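PDB 6UI3: cellulase from Clostridium cellulovorans, which probably hydrolyses beta-1,4-glucan chains such as cellulose, this chain being the family 5 glycoside hydrolase domain of a longer, dockerin-bearing enzyme of broad specificity. Local coordinates for residues 200-212 against 252-265. Numbering follows the deposited sequence.
Sequences SSDYPKVAGMVVP and TFRMLNNTFVKKGI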
ATOM      1  N   SER A 200       4.317  -9.274   4.612  1.00  6.91           N
ATOM      2  CA  SER A 200       5.666  -9.770   4.409  1.00  7.63           C
ATOM      3  C   SER A 200       5.779 -10.701   3.206  1.00  7.54           C
ATOM      4  O   SER A 200       4.884 -11.503   2.908  1.00  7.95           O
ATOM      5  CB  SER A 200       6.098 -10.548   5.656  1.00  8.10           C
ATOM      6  OG  SER A 200       7.421 -11.024   5.538  1.00  8.77           O
ATOM      7  N   SER A 201       6.940 -10.626   2.558  1.00  7.83           N
ATOM      8  CA  SER A 201       7.346 -11.554   1.517  1.00  8.87           C
ATOM      9  C   SER A 201       8.206 -12.700   2.031  1.00  9.44           C
ATOM     10  O   SER A 201       8.648 -13.527   1.226  1.00 10.69           O
ATOM     11  CB  SER A 201       8.082 -10.811   0.394  1.00  9.84           C
ATOM     12  OG  SER A 201       9.319 -10.282   0.837  1.00 11.04           O
ATOM     13  N   ASP A 202       8.481 -12.777   3.333  1.00  9.10           N
ATOM     14  CA  ASP A 202       9.220 -13.931   3.835  1.00  9.84           C
ATOM     15  C   ASP A 202       8.375 -15.179   3.604  1.00  9.87           C
ATOM     16  O   ASP A 202       7.156 -15.166   3.793  1.00  9.54           O
ATOM     17  CB  ASP A 202       9.530 -13.820   5.335  1.00 12.16           C
ATOM     18  CG  ASP A 202      10.351 -12.596   5.701  1.00 16.12           C
ATOM     19  OD1 ASP A 202      11.318 -12.294   4.977  1.00 19.73           O
ATOM     20  OD2 ASP A 202      10.039 -11.969   6.748  1.00 16.64           O
ATOM     21  N   TYR A 203       9.045 -16.277   3.255  0.63 10.33           N
ATOM     22  CA  TYR A 203       8.322 -17.462   2.809  0.63 10.24           C
ATOM     23  C   TYR A 203       7.286 -17.973   3.809  0.63  9.72           C
ATOM     24  O   TYR A 203       6.192 -18.355   3.369  0.63 10.30           O
ATOM     25  CB  TYR A 203       9.271 -18.584   2.346  0.63 11.16           C
ATOM     26  CG  TYR A 203       8.463 -19.661   1.685  0.63 11.49           C
ATOM     27  CD1 TYR A 203       7.890 -19.444   0.443  0.63 12.06           C
ATOM     28  CD2 TYR A 203       8.192 -20.855   2.333  0.63 11.62           C
ATOM     29  CE1 TYR A 203       7.094 -20.393  -0.150  0.63 12.57           C
ATOM     30  CE2 TYR A 203       7.380 -21.816   1.744  0.63 11.93           C
ATOM     31  CZ  TYR A 203       6.847 -21.572   0.497  0.63 12.22           C
ATOM     32  OH  TYR A 203       6.034 -22.485  -0.117  0.63 13.11           O
ATOM     33  N   PRO A 204       7.530 -18.009   5.120  1.00  9.66           N
ATOM     34  CA  PRO A 204       6.490 -18.559   6.007  1.00 10.75           C
ATOM     35  C   PRO A 204       5.174 -17.805   5.956  1.00 10.08           C
ATOM     36  O   PRO A 204       4.090 -18.401   6.047  1.00  9.94           O
ATOM     37  CB  PRO A 204       7.141 -18.516   7.391  1.00 12.28           C
ATOM     38  CG  PRO A 204       8.594 -18.618   7.107  1.00 12.37           C
ATOM     39  CD  PRO A 204       8.796 -17.790   5.849  1.00 11.92           C
ATOM     40  N   LYS A 205       5.233 -16.480   5.799  1.00  8.96           N
ATOM     41  CA  LYS A 205       3.995 -15.711   5.675  1.00  9.12           C
ATOM     42  C   LYS A 205       3.304 -15.997   4.349  1.00  9.55           C
ATOM     43  O   LYS A 205       2.072 -16.093   4.275  1.00  9.99           O
ATOM     44  CB  LYS A 205       4.244 -14.205   5.796  1.00  8.39           C
ATOM     45  CG  LYS A 205       4.699 -13.736   7.166  1.00  9.78           C
ATOM     46  CD  LYS A 205       6.200 -13.747   7.333  1.00 10.16           C
ATOM     47  CE  LYS A 205       6.628 -12.872   8.521  1.00 11.62           C
ATOM     48  NZ  LYS A 205       8.094 -12.799   8.706  1.00 13.08           N
ATOM     49  N   VAL A 206       4.093 -16.122   3.282  1.00 10.02           N
ATOM     50  CA  VAL A 206       3.539 -16.411   1.964  1.00 10.65           C
ATOM     51  C   VAL A 206       2.893 -17.782   1.950  1.00 11.87           C
ATOM     52  O   VAL A 206       1.759 -17.942   1.473  1.00 12.61           O
ATOM     53  CB  VAL A 206       4.663 -16.265   0.922  1.00 10.91           C
ATOM     54  CG1 VAL A 206       4.235 -16.832  -0.439  1.00 11.58           C
ATOM     55  CG2 VAL A 206       5.073 -14.794   0.830  1.00 10.98           C
ATOM     56  N   ALA A 207       3.565 -18.776   2.519  1.00 11.13           N
ATOM     57  CA  ALA A 207       3.018 -20.127   2.550  1.00 12.56           C
ATOM     58  C   ALA A 207       1.808 -20.219   3.469  1.00 13.09           C
ATOM     59  O   ALA A 207       0.909 -21.037   3.225  1.00 14.05           O
ATOM     60  CB  ALA A 207       4.094 -21.103   3.014  1.00 14.05           C
ATOM     61  N   GLY A 208       1.785 -19.433   4.540  1.00 11.24           N
ATOM     62  CA  GLY A 208       0.680 -19.436   5.483  1.00 10.85           C
ATOM     63  C   GLY A 208      -0.563 -18.737   5.000  1.00  9.72           C
ATOM     64  O   GLY A 208      -1.631 -18.888   5.603  1.00 10.68           O
ATOM     65  N   MET A 209      -0.447 -17.964   3.932  1.00  9.68           N
ATOM     66  CA  MET A 209      -1.553 -17.200   3.377  0.58  9.58           C
ATOM     67  C   MET A 209      -2.568 -18.107   2.701  1.00  9.18           C
ATOM     68  O   MET A 209      -2.198 -18.983   1.927  1.00 10.11           O
ATOM     69  CB  MET A 209      -0.961 -16.281   2.303  0.58  9.74           C
ATOM     70  CG  MET A 209      -1.933 -15.390   1.609  0.58 10.12           C
ATOM     71  SD  MET A 209      -2.560 -14.159   2.772  0.58  8.84           S
ATOM     72  CE  MET A 209      -3.429 -13.093   1.616  0.58  9.36           C
ATOM     73  N   VAL A 210      -3.844 -17.871   2.958  1.00  9.09           N
ATOM     74  CA  VAL A 210      -4.942 -18.432   2.179  1.00  9.29           C
ATOM     75  C   VAL A 210      -5.632 -17.237   1.535  1.00  8.91           C
ATOM     76  O   VAL A 210      -6.222 -16.397   2.231  1.00  9.01           O
ATOM     77  CB  VAL A 210      -5.913 -19.253   3.034  1.00  9.85           C
ATOM     78  CG1 VAL A 210      -7.114 -19.717   2.187  1.00 11.81           C
ATOM     79  CG2 VAL A 210      -5.199 -20.447   3.631  1.00 11.52           C
ATOM     80  N   VAL A 211      -5.502 -17.110   0.225  1.00  9.14           N
ATOM     81  CA  VAL A 211      -6.185 -16.016  -0.470  1.00  9.07           C
ATOM     82  C   VAL A 211      -7.680 -16.303  -0.439  1.00  8.97           C
ATOM     83  O   VAL A 211      -8.075 -17.446  -0.705  1.00  9.74           O
ATOM     84  CB  VAL A 211      -5.678 -15.912  -1.912  1.00  9.88           C
ATOM     85  CG1 VAL A 211      -6.336 -14.745  -2.615  1.00 11.37           C
ATOM     86  CG2 VAL A 211      -4.149 -15.742  -1.939  1.00 10.52           C
ATOM     87  N   PRO A 212      -8.537 -15.338  -0.105  1.00  7.96           N
ATOM     88  CA  PRO A 212      -9.979 -15.610  -0.105  1.00  8.98           C
ATOM     89  C   PRO A 212     -10.464 -16.179  -1.428  1.00  9.24           C
ATOM     90  O   PRO A 212      -9.897 -15.908  -2.495  1.00 10.30           O
ATOM     91  CB  PRO A 212     -10.595 -14.234   0.168  1.00  9.28           C
ATOM     92  CG  PRO A 212      -9.576 -13.535   0.997  1.00  9.60           C
ATOM     93  CD  PRO A 212      -8.238 -13.984   0.405  1.00  8.80           C
ATOM     94  N   THR A 252      13.179 -13.646  -4.099  1.00  7.11           N
ATOM     95  CA  THR A 252      11.891 -13.329  -3.494  1.00  7.34           C
ATOM     96  C   THR A 252      10.828 -13.167  -4.565  1.00  7.33           C
ATOM     97  O   THR A 252       9.720 -13.693  -4.440  1.00  7.71           O
ATOM     98  CB  THR A 252      11.999 -12.052  -2.653  1.00  7.86           C
ATOM     99  OG1 THR A 252      12.927 -12.236  -1.580  1.00  9.74           O
ATOM    100  CG2 THR A 252      10.663 -11.651  -2.044  1.00  8.77           C
ATOM    101  N   PHE A 253      11.150 -12.442  -5.640  1.00  7.45           N
ATOM    102  CA  PHE A 253      10.156 -12.185  -6.678  0.57  7.57           C
ATOM    103  C   PHE A 253       9.823 -13.445  -7.465  1.00  7.85           C
ATOM    104  O   PHE A 253       8.657 -13.676  -7.809  1.00  7.66           O
ATOM    105  CB  PHE A 253      10.592 -11.028  -7.590  0.57  7.70           C
ATOM    106  CG  PHE A 253      10.214  -9.678  -7.043  0.57  8.11           C
ATOM    107  CD1 PHE A 253      11.111  -8.965  -6.270  0.57  8.99           C
ATOM    108  CD2 PHE A 253       8.940  -9.160  -7.249  0.57  7.92           C
ATOM    109  CE1 PHE A 253      10.771  -7.753  -5.728  0.57  9.28           C
ATOM    110  CE2 PHE A 253       8.582  -7.946  -6.694  0.57  8.93           C
ATOM    111  CZ  PHE A 253       9.507  -7.238  -5.941  0.57  8.58           C
ATOM    112  N   ARG A 254      10.823 -14.280  -7.760  1.00  7.34           N
ATOM    113  CA  ARG A 254      10.516 -15.556  -8.393  1.00  7.63           C
ATOM    114  C   ARG A 254       9.581 -16.395  -7.517  1.00  7.77           C
ATOM    115  O   ARG A 254       8.698 -17.090  -8.026  1.00  8.09           O
ATOM    116  CB  ARG A 254      11.803 -16.326  -8.690  1.00  7.75           C
ATOM    117  CG  ARG A 254      12.635 -15.777  -9.836  1.00  8.05           C
ATOM    118  CD  ARG A 254      13.845 -16.625 -10.093  1.00  9.34           C
ATOM    119  NE  ARG A 254      14.739 -16.095 -11.127  1.00 10.60           N
ATOM    120  CZ  ARG A 254      14.667 -16.400 -12.411  1.00 12.29           C
ATOM    121  NH1 ARG A 254      13.723 -17.198 -12.862  1.00 15.19           N
ATOM    122  NH2 ARG A 254      15.547 -15.886 -13.246  1.00 14.27           N
ATOM    123  N   MET A 255       9.788 -16.364  -6.199  1.00  7.32           N
ATOM    124  CA  MET A 255       8.936 -17.128  -5.293  0.79  7.42           C
ATOM    125  C   MET A 255       7.513 -16.572  -5.271  1.00  7.32           C
ATOM    126  O   MET A 255       6.546 -17.347  -5.283  1.00  8.15           O
ATOM    127  CB  MET A 255       9.595 -17.150  -3.915  0.79  8.38           C
ATOM    128  CG  MET A 255       8.779 -17.807  -2.813  0.79  9.19           C
ATOM    129  SD  MET A 255       7.557 -16.712  -2.097  0.79 10.07           S
ATOM    130  CE  MET A 255       8.616 -15.499  -1.314  0.79 11.87           C
ATOM    131  N   LEU A 256       7.351 -15.248  -5.259  1.00  7.31           N
ATOM    132  CA  LEU A 256       6.008 -14.671  -5.291  1.00  7.67           C
ATOM    133  C   LEU A 256       5.315 -15.024  -6.599  1.00  7.96           C
ATOM    134  O   LEU A 256       4.102 -15.272  -6.631  1.00  8.27           O
ATOM    135  CB  LEU A 256       6.089 -13.153  -5.123  1.00  8.14           C
ATOM    136  CG  LEU A 256       6.499 -12.663  -3.731  1.00  7.84           C
ATOM    137  CD1 LEU A 256       6.792 -11.178  -3.765  1.00  8.16           C
ATOM    138  CD2 LEU A 256       5.445 -12.966  -2.654  1.00  9.40           C
ATOM    139  N   ASN A 257       6.075 -15.028  -7.695  1.00  8.35           N
ATOM    140  CA  ASN A 257       5.537 -15.423  -8.987  1.00  8.45           C
ATOM    141  C   ASN A 257       5.058 -16.871  -8.954  1.00  8.94           C
ATOM    142  O   ASN A 257       3.973 -17.188  -9.458  1.00  9.51           O
ATOM    143  CB  ASN A 257       6.613 -15.212 -10.053  1.00  9.67           C
ATOM    144  CG  ASN A 257       6.107 -15.483 -11.443  1.00 10.75           C
ATOM    145  OD1 ASN A 257       5.152 -14.836 -11.891  1.00 11.60           O
ATOM    146  ND2 ASN A 257       6.747 -16.412 -12.145  1.00 11.08           N
ATOM    147  N   ASN A 258       5.851 -17.775  -8.363  1.00  8.92           N
ATOM    148  CA  ASN A 258       5.455 -19.179  -8.284  1.00  9.80           C
ATOM    149  C   ASN A 258       4.208 -19.358  -7.429  1.00 10.34           C
ATOM    150  O   ASN A 258       3.324 -20.150  -7.765  1.00 11.20           O
ATOM    151  CB  ASN A 258       6.574 -20.032  -7.672  1.00 10.87           C
ATOM    152  CG  ASN A 258       7.694 -20.341  -8.632  1.00 14.02           C
ATOM    153  OD1 ASN A 258       7.539 -20.226  -9.840  1.00 14.92           O
ATOM    154  ND2 ASN A 258       8.837 -20.732  -8.090  1.00 14.26           N
ATOM    155  N   THR A 259       4.130 -18.657  -6.301  1.00 10.00           N
ATOM    156  CA  THR A 259       3.051 -18.924  -5.361  1.00  9.81           C
ATOM    157  C   THR A 259       1.735 -18.327  -5.832  1.00  9.25           C
ATOM    158  O   THR A 259       0.693 -18.972  -5.730  1.00  9.88           O
ATOM    159  CB  THR A 259       3.389 -18.337  -3.990  1.00 11.59           C
ATOM    160  OG1 THR A 259       4.591 -18.934  -3.480  1.00 15.27           O
ATOM    161  CG2 THR A 259       2.269 -18.560  -3.014  1.00 12.30           C
ATOM    162  N   PHE A 260       1.762 -17.097  -6.345  1.00  8.36           N
ATOM    163  CA  PHE A 260       0.550 -16.346  -6.656  1.00  8.16           C
ATOM    164  C   PHE A 260       0.353 -16.120  -8.151  1.00  8.74           C
ATOM    165  O   PHE A 260      -0.659 -16.555  -8.721  1.00  8.85           O
ATOM    166  CB  PHE A 260       0.574 -15.000  -5.918  1.00  8.53           C
ATOM    167  CG  PHE A 260       0.660 -15.121  -4.418  1.00  8.52           C
ATOM    168  CD1 PHE A 260      -0.352 -15.735  -3.713  1.00  9.02           C
ATOM    169  CD2 PHE A 260       1.731 -14.584  -3.713  1.00  8.71           C
ATOM    170  CE1 PHE A 260      -0.299 -15.842  -2.345  1.00  9.78           C
ATOM    171  CE2 PHE A 260       1.778 -14.679  -2.333  1.00  8.72           C
ATOM    172  CZ  PHE A 260       0.772 -15.308  -1.656  1.00  8.79           C
ATOM    173  N   VAL A 261       1.305 -15.453  -8.812  1.00  9.09           N
ATOM    174  CA  VAL A 261       1.051 -14.945 -10.164  1.00  9.50           C
ATOM    175  C   VAL A 261       0.814 -16.086 -11.145  1.00 10.85           C
ATOM    176  O   VAL A 261      -0.115 -16.039 -11.966  1.00 11.84           O
ATOM    177  CB  VAL A 261       2.195 -14.020 -10.629  1.00  9.79           C
ATOM    178  CG1 VAL A 261       1.922 -13.486 -12.051  1.00 11.95           C
ATOM    179  CG2 VAL A 261       2.367 -12.852  -9.672  1.00 10.93           C
ATOM    180  N   LYS A 262       1.630 -17.136 -11.072  1.00 10.80           N
ATOM    181  CA  LYS A 262       1.468 -18.286 -11.957  1.00 12.03           C
ATOM    182  C   LYS A 262       0.170 -19.029 -11.694  1.00 12.79           C
ATOM    183  O   LYS A 262      -0.277 -19.801 -12.548  1.00 15.22           O
ATOM    184  CB  LYS A 262       2.671 -19.233 -11.821  1.00 14.69           C
ATOM    185  CG  LYS A 262       3.884 -18.721 -12.567  1.00 17.86           C
ATOM    186  CD  LYS A 262       5.172 -19.493 -12.276  1.00 22.98           C
ATOM    187  CE  LYS A 262       5.040 -20.971 -12.444  1.00 26.56           C
ATOM    188  NZ  LYS A 262       6.404 -21.598 -12.312  1.00 28.66           N
ATOM    189  N   LYS A 263      -0.438 -18.831 -10.532  1.00 12.53           N
ATOM    190  CA  LYS A 263      -1.735 -19.415 -10.216  1.00 13.47           C
ATOM    191  C   LYS A 263      -2.883 -18.460 -10.524  1.00 12.49           C
ATOM    192  O   LYS A 263      -4.023 -18.718 -10.110  1.00 15.38           O
ATOM    193  CB  LYS A 263      -1.764 -19.883  -8.758  1.00 15.96           C
ATOM    194  CG  LYS A 263      -0.635 -20.883  -8.440  1.00 21.50           C
ATOM    195  CD  LYS A 263      -0.784 -21.514  -7.062  1.00 27.77           C
ATOM    196  CE  LYS A 263       0.545 -22.048  -6.516  1.00 31.01           C
ATOM    197  NZ  LYS A 263       0.744 -21.703  -5.056  1.00 29.91           N
ATOM    198  N   GLY A 264      -2.604 -17.374 -11.245  1.00 11.15           N
ATOM    199  CA  GLY A 264      -3.629 -16.443 -11.674  1.00 11.25           C
ATOM    200  C   GLY A 264      -4.011 -15.382 -10.677  1.00 10.17           C
ATOM    201  O   GLY A 264      -5.048 -14.741 -10.858  1.00 11.85           O
ATOM    202  N   ILE A 265      -3.212 -15.164  -9.635  1.00  9.04           N
ATOM    203  CA  ILE A 265      -3.497 -14.165  -8.606  1.00  9.26           C
ATOM    204  C   ILE A 265      -2.412 -13.099  -8.673  1.00  8.42           C
ATOM    205  O   ILE A 265      -1.235 -13.392  -8.413  1.00  8.45           O
ATOM    206  CB  ILE A 265      -3.572 -14.811  -7.218  1.00  9.21           C
ATOM    207  CG1 ILE A 265      -4.675 -15.877  -7.209  1.00 12.46           C
ATOM    208  CG2 ILE A 265      -3.834 -13.734  -6.163  1.00 10.03           C
ATOM    209  CD1 ILE A 265      -4.748 -16.687  -5.931  1.00 15.63           C
TER
HETATM  210  O   HOH W   1      11.842 -11.361   1.126  0.96 15.04           O
HETATM  211  O   HOH W   2       3.794 -21.147  -1.568  1.00 36.02           O
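Val206 enters the hole formed by Met255, Leu256, Thr259 and Phe260, a knob-into-hole fit in which the two methyls of Val206 face different walls. Val206 CG1, set anti to the backbone N, lies 3.7 Å from Thr259 CG2 and also meets Phe260 CE2, whereas Val206 CG2 approaches Leu256 CD2 at 4.0 Å. In the conformers described for both Met255 and Tyr203, chi2 -82° and chi3 -66° fold the methionine chain, and Met255 SD lies 3.7 Å from both Val206 CG1 and Tyr203 CD1, in the plane of the tyrosine ring: an edge-on Met-aromatic contact. Within its own helix, Thr259 CG2 also lies over the centre of one face of the Phe260 ring, 3.7 Å above its plane. Farther along, Val211 CG2 packs obliquely on that ring, 3.9 Å from Phe260 CE1, and meets Ile265 CD1 tip to tip. One water joins Tyr203 OH, in the same conformer, to Thr259 OG1. Another joins Ser201 OG to Thr252 OG1, which also bonds to Phe248 O, beside a van der Waals contact of Ser201 OG with Thr252 CG2 (3.5 Å). Phe260 O accepts from both Lys263 N and Ile265 N; the latter bond, with Gly264 N to Val261 O, forms a Schellman motif whose C-prime residue is Gly264, with positive phi. Val211, in the loop after helix 203-208, and Phe260 both touch Val219 of strand 217-222. The axes of helix 203-208 and the 252-261 part of helix 243-261 approach to 11.0 Å, 8° from parallel, as expected for outer helices following successive strands, 192-195 and 217-222, of the family 5 TIM barrel.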